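Local coordinates for hypothetical zinc-type alcohol dehydrogenase-like protein in PRE5-FET4 intergenic region (Saccharomyces cerevisiae, PDB 1PIW) that reduces a broad range of aromatic and aliphatic aldehydes to alcohols with NADPH, as a zinc-dependent medium-chain alcohol dehydrogenase, at residues 1-13 with 23-37. Sequence-based numbering, arbitrary orientation.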
loop_
_atom_site.group_PDB
_atom_site.type_symbol
_atom_site.label_atom_id
_atom_site.label_comp_id
_atom_site.label_asym_id
_atom_site.label_seq_id
_atom_site.Cartn_x
_atom_site.Cartn_y
_atom_site.Cartn_z
ATOM N N MET A 1 14.258 -37.546 -29.939
ATOM C CA MET A 1 14.615 -38.947 -29.595
ATOM C C MET A 1 14.031 -39.332 -28.250
ATOM O O MET A 1 12.832 -39.558 -28.143
ATOM C CB MET A 1 16.142 -39.129 -29.599
ATOM C CG MET A 1 16.929 -38.135 -28.740
ATOM S SD MET A 1 18.584 -37.738 -29.413
ATOM C CE MET A 1 19.546 -39.202 -28.908
ATOM N N SER A 2 14.866 -39.409 -27.223
ATOM C CA SER A 2 14.366 -39.769 -25.910
ATOM C C SER A 2 14.819 -38.853 -24.790
ATOM O O SER A 2 15.739 -38.054 -24.952
ATOM C CB SER A 2 14.729 -41.219 -25.578
ATOM O OG SER A 2 13.832 -42.118 -26.214
ATOM N N TYR A 3 14.145 -39.006 -23.652
ATOM C CA TYR A 3 14.368 -38.225 -22.437
ATOM C C TYR A 3 15.732 -37.603 -22.176
ATOM O O TYR A 3 15.830 -36.577 -21.491
ATOM C CB TYR A 3 14.005 -39.038 -21.188
ATOM C CG TYR A 3 14.771 -38.555 -19.983
ATOM C CD1 TYR A 3 16.041 -39.052 -19.698
ATOM C CD2 TYR A 3 14.302 -37.489 -19.229
ATOM C CE1 TYR A 3 16.824 -38.489 -18.703
ATOM C CE2 TYR A 3 15.074 -36.922 -18.232
ATOM C CZ TYR A 3 16.333 -37.424 -17.975
ATOM O OH TYR A 3 17.097 -36.853 -16.985
ATOM N N PRO A 4 16.808 -38.218 -22.658
ATOM C CA PRO A 4 17.997 -37.456 -22.283
ATOM C C PRO A 4 18.318 -36.280 -23.188
ATOM O O PRO A 4 18.425 -35.151 -22.724
ATOM C CB PRO A 4 19.088 -38.516 -22.270
ATOM C CG PRO A 4 18.615 -39.487 -23.327
ATOM C CD PRO A 4 17.145 -39.601 -23.033
ATOM N N GLU A 5 18.436 -36.538 -24.483
ATOM C CA GLU A 5 18.811 -35.498 -25.434
ATOM C C GLU A 5 17.722 -34.599 -26.006
ATOM O O GLU A 5 18.014 -33.487 -26.455
ATOM C CB GLU A 5 19.615 -36.124 -26.582
ATOM C CG GLU A 5 20.986 -36.661 -26.157
ATOM C CD GLU A 5 21.124 -38.158 -26.356
ATOM O OE1 GLU A 5 20.265 -38.912 -25.848
ATOM O OE2 GLU A 5 22.092 -38.586 -27.018
ATOM N N LYS A 6 16.478 -35.069 -26.001
ATOM C CA LYS A 6 15.373 -34.278 -26.537
ATOM C C LYS A 6 14.139 -34.357 -25.658
ATOM O O LYS A 6 13.830 -35.407 -25.101
ATOM C CB LYS A 6 14.994 -34.756 -27.940
ATOM C CG LYS A 6 15.295 -33.779 -29.064
ATOM C CD LYS A 6 16.775 -33.745 -29.393
ATOM C CE LYS A 6 17.064 -33.045 -30.721
ATOM N NZ LYS A 6 16.876 -31.567 -30.679
ATOM N N PHE A 7 13.438 -33.235 -25.535
ATOM C CA PHE A 7 12.199 -33.171 -24.757
ATOM C C PHE A 7 11.082 -32.974 -25.770
ATOM O O PHE A 7 11.290 -32.346 -26.810
ATOM C CB PHE A 7 12.203 -31.972 -23.797
ATOM C CG PHE A 7 12.909 -32.217 -22.492
ATOM C CD1 PHE A 7 13.076 -31.179 -21.589
ATOM C CD2 PHE A 7 13.398 -33.470 -22.161
ATOM C CE1 PHE A 7 13.716 -31.379 -20.379
ATOM C CE2 PHE A 7 14.041 -33.679 -20.950
ATOM C CZ PHE A 7 14.200 -32.629 -20.058
ATOM N N GLU A 8 9.902 -33.508 -25.484
ATOM C CA GLU A 8 8.793 -33.330 -26.403
ATOM C C GLU A 8 7.684 -32.574 -25.700
ATOM O O GLU A 8 7.561 -32.647 -24.482
ATOM C CB GLU A 8 8.280 -34.675 -26.899
ATOM C CG GLU A 8 7.301 -34.532 -28.039
ATOM C CD GLU A 8 6.899 -35.856 -28.641
ATOM O OE1 GLU A 8 6.438 -36.746 -27.893
ATOM O OE2 GLU A 8 7.041 -35.999 -29.870
ATOM N N GLY A 9 6.885 -31.831 -26.459
ATOM C CA GLY A 9 5.805 -31.084 -25.844
ATOM C C GLY A 9 4.850 -30.390 -26.796
ATOM O O GLY A 9 5.135 -30.236 -27.977
ATOM N N ILE A 10 3.703 -29.977 -26.272
ATOM C CA ILE A 10 2.706 -29.280 -27.063
ATOM C C ILE A 10 3.119 -27.815 -27.053
ATOM O O ILE A 10 2.842 -27.094 -26.097
ATOM C CB ILE A 10 1.333 -29.431 -26.427
ATOM C CG1 ILE A 10 1.145 -30.875 -25.967
ATOM C CG2 ILE A 10 0.258 -29.043 -27.420
ATOM C CD1 ILE A 10 1.368 -31.887 -27.053
ATOM N N ALA A 11 3.781 -27.378 -28.122
ATOM C CA ALA A 11 4.287 -26.008 -28.202
ATOM C C ALA A 11 3.622 -25.030 -29.161
ATOM O O ALA A 11 3.328 -25.353 -30.308
ATOM C CB ALA A 11 5.776 -26.054 -28.497
ATOM N N ILE A 12 3.425 -23.815 -28.667
ATOM C CA ILE A 12 2.834 -22.723 -29.437
ATOM C C ILE A 12 3.745 -22.453 -30.646
ATOM O O ILE A 12 4.945 -22.234 -30.476
ATOM C CB ILE A 12 2.786 -21.414 -28.605
ATOM C CG1 ILE A 12 2.282 -21.679 -27.183
ATOM C CG2 ILE A 12 1.936 -20.401 -29.309
ATOM C CD1 ILE A 12 0.905 -22.216 -27.096
ATOM N N GLN A 13 3.180 -22.445 -31.854
ATOM C CA GLN A 13 3.976 -22.209 -33.066
ATOM C C GLN A 13 3.997 -20.763 -33.565
ATOM O O GLN A 13 4.873 -20.400 -34.344
ATOM C CB GLN A 13 3.491 -23.119 -34.188
ATOM C CG GLN A 13 3.398 -24.565 -33.780
ATOM C CD GLN A 13 4.741 -25.151 -33.425
ATOM O OE1 GLN A 13 4.824 -26.131 -32.688
ATOM N NE2 GLN A 13 5.803 -24.563 -33.954
ATOM N N LYS A 23 2.560 -30.631 -31.300
ATOM C CA LYS A 23 3.506 -31.507 -30.637
ATOM C C LYS A 23 4.892 -31.257 -31.250
ATOM O O LYS A 23 5.061 -31.228 -32.474
ATOM C CB LYS A 23 3.084 -32.966 -30.797
ATOM C CG LYS A 23 4.072 -33.935 -30.185
ATOM C CD LYS A 23 3.433 -34.878 -29.184
ATOM C CE LYS A 23 2.809 -36.088 -29.852
ATOM N NZ LYS A 23 2.369 -37.085 -28.828
ATOM N N THR A 24 5.887 -31.088 -30.389
ATOM C CA THR A 24 7.223 -30.780 -30.846
ATOM C C THR A 24 8.334 -31.299 -29.963
ATOM O O THR A 24 8.195 -31.362 -28.748
ATOM C CB THR A 24 7.382 -29.287 -30.919
ATOM O OG1 THR A 24 6.382 -28.762 -31.788
ATOM C CG2 THR A 24 8.765 -28.916 -31.413
ATOM N N LYS A 25 9.446 -31.663 -30.590
ATOM C CA LYS A 25 10.615 -32.129 -29.864
ATOM C C LYS A 25 11.534 -30.914 -29.816
ATOM O O LYS A 25 11.580 -30.125 -30.764
ATOM C CB LYS A 25 11.284 -33.292 -30.606
ATOM C CG LYS A 25 10.687 -34.677 -30.309
ATOM C CD LYS A 25 11.197 -35.730 -31.301
ATOM C CE LYS A 25 11.088 -37.173 -30.774
ATOM N NZ LYS A 25 9.700 -37.640 -30.491
ATOM N N TYR A 26 12.240 -30.738 -28.705
ATOM C CA TYR A 26 13.147 -29.600 -28.561
ATOM C C TYR A 26 14.286 -29.898 -27.570
ATOM O O TYR A 26 14.149 -30.720 -26.654
ATOM C CB TYR A 26 12.352 -28.346 -28.139
ATOM C CG TYR A 26 11.620 -28.480 -26.826
ATOM C CD1 TYR A 26 12.258 -28.176 -25.623
ATOM C CD2 TYR A 26 10.323 -28.992 -26.778
ATOM C CE1 TYR A 26 11.630 -28.383 -24.406
ATOM C CE2 TYR A 26 9.681 -29.211 -25.556
ATOM C CZ TYR A 26 10.345 -28.906 -24.376
ATOM O OH TYR A 26 9.752 -29.145 -23.160
ATOM N N ASP A 27 15.422 -29.246 -27.780
ATOM C CA ASP A 27 16.575 -29.442 -26.912
ATOM C C ASP A 27 16.292 -28.995 -25.479
ATOM O O ASP A 27 15.757 -27.908 -25.252
ATOM C CB ASP A 27 17.764 -28.658 -27.466
ATOM C CG ASP A 27 18.430 -29.356 -28.634
ATOM O OD1 ASP A 27 19.064 -28.658 -29.454
ATOM O OD2 ASP A 27 18.335 -30.600 -28.719
ATOM N N PRO A 28 16.638 -29.833 -24.489
ATOM C CA PRO A 28 16.393 -29.446 -23.096
ATOM C C PRO A 28 17.392 -28.350 -22.792
ATOM O O PRO A 28 18.285 -28.086 -23.599
ATOM C CB PRO A 28 16.722 -30.714 -22.308
ATOM C CG PRO A 28 16.625 -31.802 -23.314
ATOM C CD PRO A 28 17.191 -31.189 -24.562
ATOM N N LYS A 29 17.265 -27.697 -21.649
ATOM C CA LYS A 29 18.246 -26.676 -21.331
ATOM C C LYS A 29 19.509 -27.404 -20.867
ATOM O O LYS A 29 19.465 -28.576 -20.485
ATOM C CB LYS A 29 17.740 -25.761 -20.213
ATOM C CG LYS A 29 17.896 -26.315 -18.805
ATOM C CD LYS A 29 17.520 -25.272 -17.777
ATOM C CE LYS A 29 18.013 -25.622 -16.390
ATOM N NZ LYS A 29 19.470 -25.388 -16.261
ATOM N N PRO A 30 20.661 -26.733 -20.924
ATOM C CA PRO A 30 21.829 -27.469 -20.453
ATOM C C PRO A 30 21.594 -27.874 -18.994
ATOM O O PRO A 30 20.998 -27.123 -18.219
ATOM C CB PRO A 30 22.965 -26.460 -20.631
ATOM C CG PRO A 30 22.271 -25.129 -20.591
ATOM C CD PRO A 30 21.028 -25.384 -21.377
ATOM N N PHE A 31 22.052 -29.069 -18.635
ATOM C CA PHE A 31 21.885 -29.600 -17.282
ATOM C C PHE A 31 22.957 -29.076 -16.328
ATOM O O PHE A 31 24.145 -29.238 -16.573
ATOM C CB PHE A 31 21.925 -31.126 -17.328
ATOM C CG PHE A 31 21.328 -31.779 -16.129
ATOM C CD1 PHE A 31 20.415 -32.814 -16.279
ATOM C CD2 PHE A 31 21.670 -31.364 -14.852
ATOM C CE1 PHE A 31 19.845 -33.435 -15.176
ATOM C CE2 PHE A 31 21.111 -31.971 -13.738
ATOM C CZ PHE A 31 20.192 -33.012 -13.900
ATOM N N TYR A 32 22.525 -28.461 -15.232
ATOM C CA TYR A 32 23.451 -27.901 -14.264
ATOM C C TYR A 32 23.502 -28.618 -12.932
ATOM O O TYR A 32 22.599 -29.371 -12.576
ATOM C CB TYR A 32 23.169 -26.412 -14.092
ATOM C CG TYR A 32 23.551 -25.659 -15.345
ATOM C CD1 TYR A 32 22.779 -24.600 -15.826
ATOM C CD2 TYR A 32 24.657 -26.058 -16.092
ATOM C CE1 TYR A 32 23.098 -23.965 -17.036
ATOM C CE2 TYR A 32 24.984 -25.437 -17.284
ATOM C CZ TYR A 32 24.208 -24.396 -17.760
ATOM O OH TYR A 32 24.542 -23.816 -18.968
ATOM N N ASP A 33 24.594 -28.374 -12.216
ATOM C CA ASP A 33 24.899 -28.999 -10.930
ATOM C C ASP A 33 23.771 -29.230 -9.928
ATOM O O ASP A 33 23.808 -30.210 -9.181
ATOM C CB ASP A 33 26.038 -28.219 -10.285
ATOM C CG ASP A 33 27.295 -28.220 -11.144
ATOM O OD1 ASP A 33 28.102 -27.266 -11.037
ATOM O OD2 ASP A 33 27.485 -29.183 -11.925
ATOM N N HIS A 34 22.773 -28.347 -9.916
ATOM C CA HIS A 34 21.642 -28.473 -8.996
ATOM C C HIS A 34 20.327 -28.776 -9.718
ATOM O O HIS A 34 19.332 -29.115 -9.078
ATOM C CB HIS A 34 21.480 -27.189 -8.177
ATOM C CG HIS A 34 22.681 -26.842 -7.355
ATOM N ND1 HIS A 34 22.966 -27.457 -6.154
ATOM C CD2 HIS A 34 23.688 -25.960 -7.574
ATOM C CE1 HIS A 34 24.096 -26.970 -5.669
ATOM N NE2 HIS A 34 24.555 -26.061 -6.512
ATOM N N ASP A 35 20.309 -28.656 -11.041
ATOM C CA ASP A 35 19.084 -28.930 -11.775
ATOM C C ASP A 35 18.578 -30.341 -11.491
ATOM O O ASP A 35 19.330 -31.218 -11.079
ATOM C CB ASP A 35 19.290 -28.767 -13.284
ATOM C CG ASP A 35 19.733 -27.370 -13.672
ATOM O OD1 ASP A 35 19.345 -26.397 -12.989
ATOM O OD2 ASP A 35 20.456 -27.243 -14.681
ATOM N N ILE A 36 17.287 -30.540 -11.721
ATOM C CA ILE A 36 16.626 -31.823 -11.519
ATOM C C ILE A 36 15.702 -32.077 -12.701
ATOM O O ILE A 36 15.093 -31.153 -13.225
ATOM C CB ILE A 36 15.778 -31.808 -10.233
ATOM C CG1 ILE A 36 16.699 -31.843 -9.023
ATOM C CG2 ILE A 36 14.799 -32.970 -10.222
ATOM C CD1 ILE A 36 15.961 -31.857 -7.721
ATOM N N ASP A 37 15.609 -33.325 -13.136
ATOM C CA ASP A 37 14.729 -33.644 -14.241
ATOM C C ASP A 37 13.472 -34.304 -13.722
ATOM O O ASP A 37 13.516 -35.274 -12.959
ATOM C CB ASP A 37 15.435 -34.529 -15.264
ATOM C CG ASP A 37 16.139 -33.716 -16.323
ATOM O OD1 ASP A 37 16.401 -32.527 -16.060
ATOM O OD2 ASP A 37 16.434 -34.244 -17.410
#
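Phe7 and Tyr26 form an antiparallel hydrogen-bonded pair, Phe7 N giving its hydrogen to Tyr26 O at 2.8 Å and Tyr26 N to Phe7 O at 2.7 Å; Gly9 and Thr24 repeat the pattern. Followed outward, the Phe7 side chain first sets CB over the face of the Tyr26 ring in a CH-pi contact, 3.6 Å from Tyr26 CZ. CG anti to the carbonyl carbon (chi1 -84°) carries the ring to Pro28, which covers one face with its CG over the centre, 3.7 Å from the centroid, a second CH-pi contact; CD1 and CE1 meet Pro28 CB, and at the ring edge, in plane, CZ lies 3.8 Å from Asp37 OD2, which is salt-bridged to Arg140. Glu8 and Lys25, the intervening non-hydrogen-bonded pair, use the opposite face of the sheet: Glu8 CG runs past Thr24 O, CD lies on the aliphatic part of Lys23, and OE2 forms a salt bridge with Lys25 NZ (3.2 Å), met from above the carboxylate plane. Cutting Glu8 back to an alanine is likely to leave the Lys25 ammonium without its carboxylate partner and the Lys23 methylenes less covered. Lys23 NZ is salt-bridged to Glu357, and Lys6 NZ to Asp27 OD2 (2.6 Å), again from above the carboxylate plane. Such alternating pairs typify a beta hairpin, here strands 7-12 and 22-26.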